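Local coordinates for putative ADP-Ribosyltransferase Scabin (Streptomyces scabiei 87.22, PDB 5EWK), which probably transfers ADP-ribose from NAD+ to a target molecule, at residues T74-D79 with Y120-Y125; V116-D121 with V161-G166. One frame throughout, in Å; residues are numbered along the deposited sequence.

Contact 1: residues T74-D79 with Y120-Y125; sequences TLYRSD and YDHDLY. With P34 (N~2~,N~2~-dimethyl-N~1~-(6-oxo-5,6-dihydrophenanthridin-2-yl)glycinamide), chain B.
The Tyr76 ring takes the backbone of His122 on one face: His122 CA stands 3.5 Å from the ring centroid, nearly over the centre, in a CH-pi contact. The His122 imidazole continues over the same ring as an offset edge-to-face pair, its CD2 edge turned to the phenol, with centroids 5.1 Å apart and planes at 85°. At the edge of the phenol, Tyr120 O lies near the ring plane, 3.7 Å from Tyr76 CE1. In His122, CG lies anti to the backbone N (chi1 172°), which carries CD2 to the CE2 side of the phenol while CB sits by CZ. Its ND1 donates in the ring plane to Asp123 OD1 at 2.8 Å, meeting the carboxylate from above its plane, while NE2 bonds to Tyr136; two polar partners thus fix the rotation of the imidazole. The loop beneath is a type I turn from Asp121 to Leu124, reinforced by an Asx turn in which Asp121 OD1 accepts from Asp123 N. Beside it, Leu75 and Tyr120 run the same way, and Leu75 CD2 meets Tyr120 CD1 obliquely at 3.5 Å. Near the other end, Ser78 CB packs on Tyr125 CA at 4.1 Å, its OG being bonded to Ser131. Arg77 points away from 120-125, its chain extended to NE; NE and NH1 form a side-on salt bridge to the single oxygen Asp79 OD2, and P34 CAJ lies over one guanidinium face. Ser78 N donates to P34 OAD at 2.8 Å, and P34 NAN donates to Ser78 O at the same length and 166°. Paired backbone bonds to a lactam mimic those made to the nicotinamide amide in ADP-ribosyltransferases; with Arg77 just before, this is consistent with the nicotinamide pocket of the R-S-E class.

Contact 2: residues V116-D121 with V161-G166; sequences VSTTYD and VAFPGG. With P34 (N~2~,N~2~-dimethyl-N~1~-(6-oxo-5,6-dihydrophenanthridin-2-yl)glycinamide), chain B.
Thr118 chi1, at 72°, sets OG1 between its own backbone N and carbonyl carbon, the crowded position, and from there the hydroxyl donates to Val161 O at 2.8 Å. The amide Thr118 N reaches that same Val161 O, also at 2.8 Å and from the opposite face of the carbonyl, so one backbone oxygen takes two donors from a single residue. Val161 CG2, anti to its carbonyl carbon, is brought over a face of the Tyr120 ring, 3.7 Å from the centroid and offset toward the rim. At the edge of the Phe163 ring, Thr118 OG1 lies in plane, 3.5 Å from CE2. These groups sit on an antiparallel strand pair, 116-119 against 161-164, whose N-to-C directions differ by 150°. Thr118 and Val161 form a hydrogen-bonded pair, closed by Val161 N to Thr118 O at 2.8 Å; Val116 and Phe163 form another, with Val116 N to Phe163 O at 3.0 Å and Phe163 N donating back to Val116 O. Ser117 and Ala162, the non-hydrogen-bonded pair between them, turn their side chains to the other face. Ser117-Thr118-Thr119 is consistent with the Ser-Thr-Ser/Thr motif of R-S-E ADP-ribosyltransferases. Ser117 OG bonds to Tyr106 and to Glu160, and Ser117 CB packs on the P34 ring system, 3.3 Å from CAI. Past Phe163 the chain makes a type II turn to Gly166, whose N also bonds to Phe163 O, on the face away from Val116 N. Val116 CG2 presses tightly on Gly166 CA there.

How the contacts relate
Contact 1 and contact 2, with centres about 10 Å apart, share Tyr120 and Asp121, where strand 116-119 runs out into the loop of contact 1. The strands of 74-79 and 116-121 belong to two different sheets and splay apart, but two bonds join them: Thr119 N to Tyr76 O at 2.8 Å, and Arg77 NH2 to Ser117 O at 2.9 Å. Leu75 CD1 also packs on Phe163 CE2 at 3.5 Å, joining the two sheets. P34 lies across the cleft between the sheets: contact 1 supplies its backbone hydrogen bonds and the arginine, contact 2 the Ser117 and Thr118 surface under its fused rings. Asn110 bonds to it as well.

Contact 1: residues T74-D79 with Y120-Y125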
ATOM      1  N   THR A  74      10.701   0.849  -0.015  1.00 20.97           N
ATOM      2  CA  THR A  74       9.783  -0.273   0.112  1.00 21.80           C
ATOM      3  C   THR A  74       8.648   0.107   1.046  1.00 19.75           C
ATOM      4  O   THR A  74       8.877   0.671   2.122  1.00 19.47           O
ATOM      5  CB  THR A  74      10.529  -1.491   0.653  1.00 17.69           C
ATOM      6  OG1 THR A  74      11.660  -1.765  -0.182  1.00 19.08           O
ATOM      7  CG2 THR A  74       9.633  -2.720   0.715  1.00 19.57           C
ATOM      8  N   LEU A  75       7.427  -0.214   0.628  1.00 17.26           N
ATOM      9  CA  LEU A  75       6.242  -0.135   1.466  1.00 18.36           C
ATOM     10  C   LEU A  75       5.745  -1.543   1.758  1.00 17.21           C
ATOM     11  O   LEU A  75       6.208  -2.530   1.178  1.00 17.59           O
ATOM     12  CB  LEU A  75       5.135   0.681   0.789  1.00 19.31           C
ATOM     13  CG  LEU A  75       5.461   2.117   0.407  1.00 20.64           C
ATOM     14  CD1 LEU A  75       4.331   2.735  -0.424  1.00 22.36           C
ATOM     15  CD2 LEU A  75       5.839   2.964   1.622  1.00 20.12           C
ATOM     16  N   TYR A  76       4.787  -1.633   2.671  1.00 16.21           N
ATOM     17  CA  TYR A  76       4.348  -2.926   3.166  1.00 15.43           C
ATOM     18  C   TYR A  76       2.832  -2.941   3.246  1.00 19.07           C
ATOM     19  O   TYR A  76       2.195  -1.908   3.418  1.00 19.23           O
ATOM     20  CB  TYR A  76       4.974  -3.257   4.544  1.00 17.32           C
ATOM     21  CG  TYR A  76       6.469  -3.041   4.501  1.00 15.28           C
ATOM     22  CD1 TYR A  76       7.002  -1.810   4.806  1.00 16.48           C
ATOM     23  CD2 TYR A  76       7.301  -4.046   4.144  1.00 17.38           C
ATOM     24  CE1 TYR A  76       8.381  -1.572   4.723  1.00 19.25           C
ATOM     25  CE2 TYR A  76       8.684  -3.824   4.061  1.00 18.31           C
ATOM     26  CZ  TYR A  76       9.186  -2.597   4.364  1.00 19.34           C
ATOM     27  OH  TYR A  76      10.549  -2.375   4.250  1.00 19.26           O
ATOM     28  N   ARG A  77       2.261  -4.129   3.107  1.00 18.97           N
ATOM     29  CA  ARG A  77       0.833  -4.312   3.357  1.00 17.02           C
ATOM     30  C   ARG A  77       0.604  -5.672   3.990  1.00 17.33           C
ATOM     31  O   ARG A  77       0.959  -6.708   3.408  1.00 18.98           O
ATOM     32  CB  ARG A  77       0.011  -4.197   2.064  1.00 17.48           C
ATOM     33  CG  ARG A  77      -1.479  -4.417   2.295  1.00 19.19           C
ATOM     34  CD  ARG A  77      -2.316  -4.246   1.004  1.00 17.98           C
ATOM     35  NE  ARG A  77      -3.638  -4.858   1.189  1.00 19.29           N
ATOM     36  CZ  ARG A  77      -4.674  -4.275   1.765  1.00 21.25           C
ATOM     37  NH1 ARG A  77      -5.813  -4.962   1.904  1.00 24.73           N
ATOM     38  NH2 ARG A  77      -4.616  -3.019   2.190  1.00 22.10           N
ATOM     39  N   SER A  78      -0.010  -5.637   5.177  1.00 19.88           N
ATOM     40  CA  SER A  78      -0.540  -6.811   5.846  1.00 21.38           C
ATOM     41  C   SER A  78      -1.858  -7.193   5.166  1.00 21.20           C
ATOM     42  O   SER A  78      -2.734  -6.342   4.986  1.00 21.84           O
ATOM     43  CB  SER A  78      -0.745  -6.467   7.332  1.00 23.13           C
ATOM     44  OG  SER A  78      -1.311  -7.581   7.981  1.00 40.71           O
ATOM     45  N   ASP A  79      -1.990  -8.443   4.737  1.00 21.28           N
ATOM     46  CA  ASP A  79      -3.209  -8.872   4.056  1.00 21.09           C
ATOM     47  C   ASP A  79      -3.403 -10.364   4.302  1.00 23.69           C
ATOM     48  O   ASP A  79      -2.448 -11.148   4.252  1.00 29.79           O
ATOM     49  CB  ASP A  79      -3.133  -8.561   2.557  1.00 24.46           C
ATOM     50  CG  ASP A  79      -4.478  -8.393   1.900  1.00 25.88           C
ATOM     51  OD1 ASP A  79      -5.436  -9.139   2.224  1.00 29.43           O
ATOM     52  OD2 ASP A  79      -4.582  -7.512   1.015  1.00 22.63           O
ATOM     53  N   TYR A 120       4.534   2.631   5.591  1.00 18.14           N
ATOM     54  CA  TYR A 120       5.981   2.784   5.623  1.00 15.14           C
ATOM     55  C   TYR A 120       6.658   1.795   6.575  1.00 17.46           C
ATOM     56  O   TYR A 120       7.889   1.589   6.493  1.00 20.12           O
ATOM     57  CB  TYR A 120       6.341   4.197   6.067  1.00 17.74           C
ATOM     58  CG  TYR A 120       6.036   5.300   5.088  1.00 18.13           C
ATOM     59  CD1 TYR A 120       6.797   5.474   3.941  1.00 19.98           C
ATOM     60  CD2 TYR A 120       5.067   6.253   5.378  1.00 17.63           C
ATOM     61  CE1 TYR A 120       6.550   6.533   3.065  1.00 19.59           C
ATOM     62  CE2 TYR A 120       4.800   7.305   4.513  1.00 19.47           C
ATOM     63  CZ  TYR A 120       5.566   7.456   3.356  1.00 21.11           C
ATOM     64  OH  TYR A 120       5.357   8.496   2.466  1.00 22.49           O
ATOM     65  N   ASP A 121       5.890   1.206   7.497  1.00 17.49           N
ATOM     66  CA  ASP A 121       6.429   0.449   8.628  1.00 16.50           C
ATOM     67  C   ASP A 121       6.443  -1.044   8.337  1.00 17.55           C
ATOM     68  O   ASP A 121       5.388  -1.715   8.345  1.00 17.90           O
ATOM     69  CB  ASP A 121       5.568   0.764   9.854  1.00 17.25           C
ATOM     70  CG  ASP A 121       6.056   0.096  11.134  1.00 22.36           C
ATOM     71  OD1 ASP A 121       7.082  -0.621  11.130  1.00 21.04           O
ATOM     72  OD2 ASP A 121       5.342   0.300  12.172  1.00 23.42           O
ATOM     73  N   HIS A 122       7.651  -1.574   8.151  1.00 15.43           N
ATOM     74  CA  HIS A 122       7.828  -3.005   7.919  1.00 15.96           C
ATOM     75  C   HIS A 122       7.120  -3.875   8.959  1.00 18.35           C
ATOM     76  O   HIS A 122       6.655  -4.987   8.644  1.00 18.63           O
ATOM     77  CB  HIS A 122       9.312  -3.327   7.934  1.00 17.80           C
ATOM     78  CG  HIS A 122       9.599  -4.796   7.885  1.00 17.83           C
ATOM     79  ND1 HIS A 122       9.674  -5.580   9.019  1.00 17.51           N
ATOM     80  CD2 HIS A 122       9.765  -5.634   6.835  1.00 18.31           C
ATOM     81  CE1 HIS A 122       9.887  -6.832   8.669  1.00 18.04           C
ATOM     82  NE2 HIS A 122       9.964  -6.890   7.351  1.00 18.48           N
ATOM     83  N   ASP A 123       7.110  -3.425  10.206  1.00 17.23           N
ATOM     84  CA  ASP A 123       6.610  -4.192  11.347  1.00 16.00           C
ATOM     85  C   ASP A 123       5.127  -4.009  11.656  1.00 18.45           C
ATOM     86  O   ASP A 123       4.667  -4.577  12.656  1.00 19.73           O
ATOM     87  CB  ASP A 123       7.413  -3.823  12.589  1.00 17.83           C
ATOM     88  CG  ASP A 123       8.875  -4.153  12.440  1.00 19.61           C
ATOM     89  OD1 ASP A 123       9.215  -5.112  11.719  1.00 20.08           O
ATOM     90  OD2 ASP A 123       9.676  -3.428  13.045  1.00 28.85           O
ATOM     91  N   LEU A 124       4.376  -3.223  10.877  1.00 19.64           N
ATOM     92  CA  LEU A 124       2.982  -2.989  11.240  1.00 15.75           C
ATOM     93  C   LEU A 124       2.183  -4.279  11.197  1.00 16.56           C
ATOM     94  O   LEU A 124       1.152  -4.391  11.873  1.00 18.87           O
ATOM     95  CB  LEU A 124       2.369  -1.936  10.295  1.00 16.02           C
ATOM     96  CG  LEU A 124       0.994  -1.415  10.833  1.00 16.64           C
ATOM     97  CD1 LEU A 124       1.207  -0.586  12.062  1.00 20.62           C
ATOM     98  CD2 LEU A 124       0.299  -0.605   9.745  1.00 18.30           C
ATOM     99  N   TYR A 125       2.651  -5.270  10.435  1.00 17.50           N
ATOM    100  CA  TYR A 125       1.951  -6.570  10.414  1.00 19.12           C
ATOM    101  C   TYR A 125       1.786  -7.161  11.806  1.00 20.30           C
ATOM    102  O   TYR A 125       0.875  -7.967  12.021  1.00 23.00           O
ATOM    103  CB  TYR A 125       2.709  -7.587   9.537  1.00 21.28           C
ATOM    104  CG  TYR A 125       3.985  -8.139  10.166  1.00 20.22           C
ATOM    105  CD1 TYR A 125       3.992  -9.300  10.906  1.00 20.21           C
ATOM    106  CD2 TYR A 125       5.216  -7.501   9.936  1.00 20.26           C
ATOM    107  CE1 TYR A 125       5.128  -9.778  11.481  1.00 19.58           C
ATOM    108  CE2 TYR A 125       6.383  -7.977  10.510  1.00 18.86           C
ATOM    109  CZ  TYR A 125       6.349  -9.135  11.248  1.00 19.16           C
ATOM    110  OH  TYR A 125       7.491  -9.601  11.840  1.00 22.31           O
TER
HETATM  111  CAA P34 B 301      -8.609  -3.335   0.972  1.00 68.87           C
HETATM  112  N   P34 B 301      -9.273  -3.767   2.198  1.00 80.78           N
HETATM  113  CAB P34 B 301      -9.228  -5.202   2.251  1.00 82.30           C
HETATM  114  CA  P34 B 301      -8.579  -3.238   3.350  1.00 76.02           C
HETATM  115  C   P34 B 301      -9.324  -2.876   4.655  1.00 73.41           C
HETATM  116  O   P34 B 301     -10.553  -2.735   4.656  1.00 80.65           O
HETATM  117  NAM P34 B 301      -8.556  -2.667   5.776  1.00 57.16           N
HETATM  118  CAP P34 B 301      -7.148  -2.840   5.789  1.00 36.76           C
HETATM  119  CAK P34 B 301      -6.289  -1.788   6.123  1.00 26.20           C
HETATM  120  CAU P34 B 301      -4.890  -2.031   6.091  1.00 20.28           C
HETATM  121  CAT P34 B 301      -3.871  -1.027   6.429  1.00 21.95           C
HETATM  122  CAI P34 B 301      -4.206   0.277   6.790  1.00 24.35           C
HETATM  123  CAF P34 B 301      -3.216   1.184   7.102  1.00 22.45           C
HETATM  124  CAE P34 B 301      -1.860   0.843   7.010  1.00 21.91           C
HETATM  125  CAH P34 B 301      -1.516  -0.460   6.636  1.00 20.94           C
HETATM  126  CAS P34 B 301      -2.510  -1.377   6.340  1.00 19.59           C
HETATM  127  CAQ P34 B 301      -2.083  -2.738   6.001  1.00 19.10           C
HETATM  128  OAD P34 B 301      -0.899  -3.084   5.925  1.00 19.62           O
HETATM  129  NAN P34 B 301      -3.055  -3.626   5.700  1.00 20.00           N
HETATM  130  CAR P34 B 301      -4.441  -3.304   5.752  1.00 23.31           C
HETATM  131  CAJ P34 B 301      -5.321  -4.337   5.417  1.00 28.69           C
HETATM  132  CAG P34 B 301      -6.658  -4.086   5.472  1.00 32.60           C

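Contact 2: residues V116-D121 with V161-G166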
ATOM      1  N   VAL A 116      -6.147   1.280  -1.762  1.00 20.43           N
ATOM      2  CA  VAL A 116      -5.470   0.164  -1.104  1.00 20.84           C
ATOM      3  C   VAL A 116      -4.460   0.735  -0.123  1.00 21.37           C
ATOM      4  O   VAL A 116      -3.540   1.469  -0.524  1.00 20.87           O
ATOM      5  CB  VAL A 116      -4.776  -0.774  -2.101  1.00 22.34           C
ATOM      6  CG1 VAL A 116      -3.961  -1.843  -1.350  1.00 22.67           C
ATOM      7  CG2 VAL A 116      -5.830  -1.434  -3.028  1.00 26.06           C
ATOM      8  N   SER A 117      -4.598   0.347   1.143  1.00 22.33           N
ATOM      9  CA  SER A 117      -3.741   0.856   2.208  1.00 20.52           C
ATOM     10  C   SER A 117      -2.432   0.088   2.276  1.00 17.50           C
ATOM     11  O   SER A 117      -2.408  -1.143   2.237  1.00 18.45           O
ATOM     12  CB  SER A 117      -4.421   0.757   3.564  1.00 29.09           C
ATOM     13  OG  SER A 117      -5.565   1.582   3.594  1.00 26.18           O
ATOM     14  N   THR A 118      -1.347   0.845   2.411  1.00 18.98           N
ATOM     15  CA  THR A 118      -0.015   0.316   2.682  1.00 18.25           C
ATOM     16  C   THR A 118       0.595   1.140   3.810  1.00 17.38           C
ATOM     17  O   THR A 118       0.038   2.162   4.237  1.00 16.82           O
ATOM     18  CB  THR A 118       0.890   0.383   1.443  1.00 18.60           C
ATOM     19  OG1 THR A 118       1.231   1.743   1.203  1.00 19.66           O
ATOM     20  CG2 THR A 118       0.187  -0.253   0.213  1.00 20.42           C
ATOM     21  N   THR A 119       1.780   0.742   4.261  1.00 17.46           N
ATOM     22  CA  THR A 119       2.468   1.435   5.333  1.00 14.80           C
ATOM     23  C   THR A 119       3.965   1.560   5.049  1.00 14.99           C
ATOM     24  O   THR A 119       4.573   0.706   4.398  1.00 17.34           O
ATOM     25  CB  THR A 119       2.257   0.709   6.686  1.00 15.49           C
ATOM     26  OG1 THR A 119       2.955   1.385   7.727  1.00 18.40           O
ATOM     27  CG2 THR A 119       2.696  -0.745   6.623  1.00 16.48           C
ATOM     28  N   TYR A 120       4.534   2.631   5.591  1.00 18.14           N
ATOM     29  CA  TYR A 120       5.981   2.784   5.623  1.00 15.14           C
ATOM     30  C   TYR A 120       6.658   1.795   6.575  1.00 17.46           C
ATOM     31  O   TYR A 120       7.889   1.589   6.493  1.00 20.12           O
ATOM     32  CB  TYR A 120       6.341   4.197   6.067  1.00 17.74           C
ATOM     33  CG  TYR A 120       6.036   5.300   5.088  1.00 18.13           C
ATOM     34  CD1 TYR A 120       6.797   5.474   3.941  1.00 19.98           C
ATOM     35  CD2 TYR A 120       5.067   6.253   5.378  1.00 17.63           C
ATOM     36  CE1 TYR A 120       6.550   6.533   3.065  1.00 19.59           C
ATOM     37  CE2 TYR A 120       4.800   7.305   4.513  1.00 19.47           C
ATOM     38  CZ  TYR A 120       5.566   7.456   3.356  1.00 21.11           C
ATOM     39  OH  TYR A 120       5.357   8.496   2.466  1.00 22.49           O
ATOM     40  N   ASP A 121       5.890   1.206   7.497  1.00 17.49           N
ATOM     41  CA  ASP A 121       6.429   0.449   8.628  1.00 16.50           C
ATOM     42  C   ASP A 121       6.443  -1.044   8.337  1.00 17.55           C
ATOM     43  O   ASP A 121       5.388  -1.715   8.345  1.00 17.90           O
ATOM     44  CB  ASP A 121       5.568   0.764   9.854  1.00 17.25           C
ATOM     45  CG  ASP A 121       6.056   0.096  11.134  1.00 22.36           C
ATOM     46  OD1 ASP A 121       7.082  -0.621  11.130  1.00 21.04           O
ATOM     47  OD2 ASP A 121       5.342   0.300  12.172  1.00 23.42           O
ATOM     48  N   VAL A 161       0.258   4.875   3.577  1.00 20.69           N
ATOM     49  CA  VAL A 161       0.243   5.406   2.223  1.00 19.30           C
ATOM     50  C   VAL A 161      -0.925   4.723   1.514  1.00 20.77           C
ATOM     51  O   VAL A 161      -0.990   3.487   1.460  1.00 19.72           O
ATOM     52  CB  VAL A 161       1.579   5.163   1.489  1.00 18.14           C
ATOM     53  CG1 VAL A 161       1.490   5.667   0.038  1.00 22.61           C
ATOM     54  CG2 VAL A 161       2.726   5.832   2.247  1.00 20.11           C
ATOM     55  N   ALA A 162      -1.845   5.517   0.988  1.00 20.90           N
ATOM     56  CA  ALA A 162      -3.071   5.001   0.397  1.00 18.60           C
ATOM     57  C   ALA A 162      -2.972   5.097  -1.119  1.00 22.35           C
ATOM     58  O   ALA A 162      -2.759   6.192  -1.659  1.00 23.33           O
ATOM     59  CB  ALA A 162      -4.275   5.791   0.896  1.00 21.46           C
ATOM     60  N   PHE A 163      -3.161   3.969  -1.810  1.00 20.15           N
ATOM     61  CA  PHE A 163      -2.983   3.937  -3.257  1.00 24.26           C
ATOM     62  C   PHE A 163      -4.341   4.005  -3.947  1.00 23.13           C
ATOM     63  O   PHE A 163      -5.093   3.005  -3.945  1.00 23.30           O
ATOM     64  CB  PHE A 163      -2.203   2.688  -3.692  1.00 20.44           C
ATOM     65  CG  PHE A 163      -0.717   2.870  -3.568  1.00 19.05           C
ATOM     66  CD1 PHE A 163       0.049   3.374  -4.612  1.00 21.72           C
ATOM     67  CD2 PHE A 163      -0.114   2.587  -2.357  1.00 18.59           C
ATOM     68  CE1 PHE A 163       1.390   3.574  -4.447  1.00 25.89           C
ATOM     69  CE2 PHE A 163       1.254   2.777  -2.188  1.00 19.21           C
ATOM     70  CZ  PHE A 163       2.005   3.260  -3.224  1.00 22.03           C
ATOM     71  N   PRO A 164      -4.724   5.148  -4.525  1.00 23.32           N
ATOM     72  CA  PRO A 164      -6.007   5.217  -5.240  1.00 23.31           C
ATOM     73  C   PRO A 164      -5.962   4.359  -6.496  1.00 29.72           C
ATOM     74  O   PRO A 164      -5.049   4.471  -7.317  1.00 28.49           O
ATOM     75  CB  PRO A 164      -6.171   6.707  -5.566  1.00 26.40           C
ATOM     76  CG  PRO A 164      -5.058   7.420  -4.857  1.00 27.85           C
ATOM     77  CD  PRO A 164      -3.953   6.397  -4.666  1.00 26.38           C
ATOM     78  N   GLY A 165      -6.924   3.462  -6.611  1.00 24.83           N
ATOM     79  CA  GLY A 165      -6.960   2.502  -7.691  1.00 26.71           C
ATOM     80  C   GLY A 165      -6.102   1.275  -7.452  1.00 24.65           C
ATOM     81  O   GLY A 165      -5.991   0.426  -8.345  1.00 28.84           O
ATOM     82  N   GLY A 166      -5.535   1.132  -6.283  1.00 24.29           N
ATOM     83  CA  GLY A 166      -4.740  -0.039  -5.964  1.00 24.24           C
ATOM     84  C   GLY A 166      -3.366  -0.021  -6.603  1.00 25.38           C
ATOM     85  O   GLY A 166      -2.804   1.022  -6.920  1.00 25.69           O
TER
HETATM   86  CAA P34 B 301      -8.609  -3.335   0.972  1.00 68.87           C
HETATM   87  N   P34 B 301      -9.273  -3.767   2.198  1.00 80.78           N
HETATM   88  CAB P34 B 301      -9.228  -5.202   2.251  1.00 82.30           C
HETATM   89  CA  P34 B 301      -8.579  -3.238   3.350  1.00 76.02           C
HETATM   90  C   P34 B 301      -9.324  -2.876   4.655  1.00 73.41           C
HETATM   91  O   P34 B 301     -10.553  -2.735   4.656  1.00 80.65           O
HETATM   92  NAM P34 B 301      -8.556  -2.667   5.776  1.00 57.16           N
HETATM   93  CAP P34 B 301      -7.148  -2.840   5.789  1.00 36.76           C
HETATM   94  CAK P34 B 301      -6.289  -1.788   6.123  1.00 26.20           C
HETATM   95  CAU P34 B 301      -4.890  -2.031   6.091  1.00 20.28           C
HETATM   96  CAT P34 B 301      -3.871  -1.027   6.429  1.00 21.95           C
HETATM   97  CAI P34 B 301      -4.206   0.277   6.790  1.00 24.35           C
HETATM   98  CAF P34 B 301      -3.216   1.184   7.102  1.00 22.45           C
HETATM   99  CAE P34 B 301      -1.860   0.843   7.010  1.00 21.91           C
HETATM  100  CAH P34 B 301      -1.516  -0.460   6.636  1.00 20.94           C
HETATM  101  CAS P34 B 301      -2.510  -1.377   6.340  1.00 19.59           C
HETATM  102  CAQ P34 B 301      -2.083  -2.738   6.001  1.00 19.10           C
HETATM  103  OAD P34 B 301      -0.899  -3.084   5.925  1.00 19.62           O
HETATM  104  NAN P34 B 301      -3.055  -3.626   5.700  1.00 20.00           N
HETATM  105  CAR P34 B 301      -4.441  -3.304   5.752  1.00 23.31           C
HETATM  106  CAJ P34 B 301      -5.321  -4.337   5.417  1.00 28.69           C
HETATM  107  CAG P34 B 301      -6.658  -4.086   5.472  1.00 32.60           C